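Local structure of uncharacterized protein (Uncultured organism, 5IBZ) at residues 164-169 and 288-293. The protein is a cyclase-family protein that may have arylformamidase activity and binds acetylphosphate in a pocket. Numbering follows the deposited sequence.
Sequences IVRFKG and LAKDCA
Arg166, on the short helix 164-167 that follows strand 158-163, reaches across to Ala289, Lys290 and Ala293 on helix 286-295. The contact is plain packing of a guanidinium against a helix side, where the short helix leaves the end of strand 158-163, an inner strand of the mixed sheet. The two backbones stay well apart, with Arg166 CA 8.8 Å from Ala289 CA. The arginine bridges the gap alone. Its CG sits beside the backbone N and anti to the carbonyl carbon (chi1 -85°), and the chain then runs extended from CG to NE. This carries the head group onto the helix. Arg166 NH1 touches the methyl of Ala289, 3.4 Å from Ala289 CB. Arg166 NE approaches Ala293 CB at 3.9 Å. This methyl and the carbonyl oxygen of Ala289 lie over one face of the guanidinium. Ala289 O is 4.1 Å from Arg166 CZ and accepts the helical bond from Ala293 N. Arg166 NH2 meets the backbone of Lys290 obliquely, 3.9 Å from Lys290 CA. The Lys290 side chain starts away from Arg166, yet Lys290 NZ ends 5.6 Å from Arg166 NH2, two like charges that come near but do not touch.

The polar end has its main partner in Asp163, whose OD2 forms a salt bridge with Arg166 NH1. Ala289 also packs on Leu161 and Asp163 of strand 158-163 and on Arg203 of strand 199-203. At the end of helix 164-167, Gly169, with positive phi, is the C-prime residue of a Schellman motif. Gly169 N bonds to Arg166 O at 3.1 Å.

With a leucine in place of Arg166, Asp163 would probably lose its salt-bridge mate and the methyls of Ala289 and Ala293 part of their cover. The small methyls probably allow the guanidinium to approach the helix side, while Asp163 probably offsets its charge beside Lys290 and Arg203.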
loop_
_atom_site.group_PDB
_atom_site.type_symbol
_atom_site.label_atom_id
_atom_site.label_comp_id
_atom_site.label_asym_id
_atom_site.label_seq_id
_atom_site.Cartn_x
_atom_site.Cartn_y
_atom_site.Cartn_z
ATOM N N ILE B 164 -35.761 1.012 -9.206
ATOM C CA ILE B 164 -36.117 0.353 -10.453
ATOM C C ILE B 164 -36.453 -1.120 -10.201
ATOM O O ILE B 164 -37.343 -1.679 -10.841
ATOM C CB ILE B 164 -34.989 0.498 -11.488
ATOM C CG1 ILE B 164 -34.753 1.982 -11.822
ATOM C CG2 ILE B 164 -35.335 -0.264 -12.760
ATOM C CD1 ILE B 164 -35.901 2.651 -12.549
ATOM N N VAL B 165 -35.766 -1.742 -9.244
ATOM C CA VAL B 165 -36.059 -3.131 -8.873
ATOM C C VAL B 165 -37.543 -3.264 -8.494
ATOM O O VAL B 165 -38.251 -4.135 -9.018
ATOM C CB VAL B 165 -35.126 -3.616 -7.720
ATOM C CG1 VAL B 165 -35.590 -4.931 -7.142
ATOM C CG2 VAL B 165 -33.681 -3.744 -8.222
ATOM N N ARG B 166 -38.039 -2.404 -7.615
ATOM C CA ARG B 166 -39.439 -2.529 -7.191
ATOM C C ARG B 166 -40.404 -2.129 -8.311
ATOM O O ARG B 166 -41.485 -2.701 -8.433
ATOM C CB ARG B 166 -39.718 -1.697 -5.931
ATOM C CG ARG B 166 -39.364 -2.429 -4.646
ATOM C CD ARG B 166 -39.747 -1.639 -3.391
ATOM N NE ARG B 166 -39.537 -2.451 -2.189
ATOM C CZ ARG B 166 -38.365 -2.598 -1.569
ATOM N NH1 ARG B 166 -37.274 -1.955 -2.012
ATOM N NH2 ARG B 166 -38.279 -3.381 -0.490
ATOM N N PHE B 167 -40.020 -1.142 -9.115
ATOM C CA PHE B 167 -40.844 -0.748 -10.250
ATOM C C PHE B 167 -41.063 -1.937 -11.207
ATOM O O PHE B 167 -42.159 -2.097 -11.772
ATOM C CB PHE B 167 -40.201 0.429 -10.995
ATOM C CG PHE B 167 -40.930 0.807 -12.261
ATOM C CD1 PHE B 167 -42.209 1.315 -12.199
ATOM C CD2 PHE B 167 -40.321 0.670 -13.500
ATOM C CE1 PHE B 167 -42.881 1.663 -13.353
ATOM C CE2 PHE B 167 -41.008 1.005 -14.662
ATOM C CZ PHE B 167 -42.272 1.514 -14.571
ATOM N N LYS B 168 -40.032 -2.767 -11.368
ATOM C CA LYS B 168 -40.087 -3.918 -12.269
ATOM C C LYS B 168 -40.508 -5.208 -11.548
ATOM O O LYS B 168 -40.338 -6.309 -12.067
ATOM C CB LYS B 168 -38.736 -4.106 -12.955
ATOM C CG LYS B 168 -38.330 -2.952 -13.879
ATOM C CD LYS B 168 -39.164 -2.949 -15.144
ATOM C CE LYS B 168 -38.638 -1.983 -16.166
ATOM N NZ LYS B 168 -39.389 -2.133 -17.461
ATOM N N GLY B 169 -41.096 -5.058 -10.370
ATOM C CA GLY B 169 -41.769 -6.157 -9.707
ATOM C C GLY B 169 -40.952 -6.890 -8.668
ATOM O O GLY B 169 -41.376 -7.949 -8.193
ATOM N N LEU B 288 -32.325 1.590 2.556
ATOM C CA LEU B 288 -32.972 2.839 2.188
ATOM C C LEU B 288 -34.236 2.562 1.393
ATOM O O LEU B 288 -35.284 3.171 1.642
ATOM C CB LEU B 288 -32.035 3.735 1.375
ATOM C CG LEU B 288 -32.664 5.031 0.837
ATOM C CD1 LEU B 288 -33.064 5.990 1.967
ATOM C CD2 LEU B 288 -31.743 5.716 -0.137
ATOM N N ALA B 289 -34.153 1.648 0.432
ATOM C CA ALA B 289 -35.296 1.386 -0.430
ATOM C C ALA B 289 -36.455 0.762 0.360
ATOM O O ALA B 289 -37.624 1.096 0.125
ATOM C CB ALA B 289 -34.901 0.503 -1.591
ATOM N N LYS B 290 -36.151 -0.123 1.302
ATOM C CA LYS B 290 -37.198 -0.679 2.155
ATOM C C LYS B 290 -37.883 0.419 2.955
ATOM O O LYS B 290 -39.110 0.429 3.088
ATOM C CB LYS B 290 -36.622 -1.738 3.095
ATOM C CG LYS B 290 -37.663 -2.536 3.870
ATOM C CD LYS B 290 -36.977 -3.633 4.659
ATOM C CE LYS B 290 -37.952 -4.410 5.529
ATOM N NZ LYS B 290 -39.215 -4.742 4.809
ATOM N N ASP B 291 -37.094 1.350 3.476
ATOM C CA ASP B 291 -37.653 2.435 4.274
ATOM C C ASP B 291 -38.541 3.325 3.408
ATOM O O ASP B 291 -39.622 3.712 3.835
ATOM C CB ASP B 291 -36.540 3.247 4.943
ATOM C CG ASP B 291 -37.090 4.375 5.801
ATOM O OD1 ASP B 291 -37.558 4.068 6.911
ATOM O OD2 ASP B 291 -37.066 5.544 5.358
ATOM N N CYS B 292 -38.080 3.664 2.206
ATOM C CA CYS B 292 -38.879 4.509 1.305
ATOM C C CYS B 292 -40.189 3.825 0.889
ATOM O O CYS B 292 -41.213 4.487 0.719
ATOM C CB CYS B 292 -38.072 4.893 0.069
ATOM S SG CYS B 292 -36.642 5.964 0.412
ATOM N N ALA B 293 -40.172 2.506 0.724
ATOM C CA ALA B 293 -41.387 1.784 0.389
ATOM C C ALA B 293 -42.396 1.867 1.528
ATOM O O ALA B 293 -43.604 1.962 1.291
ATOM C CB ALA B 293 -41.078 0.322 0.039
#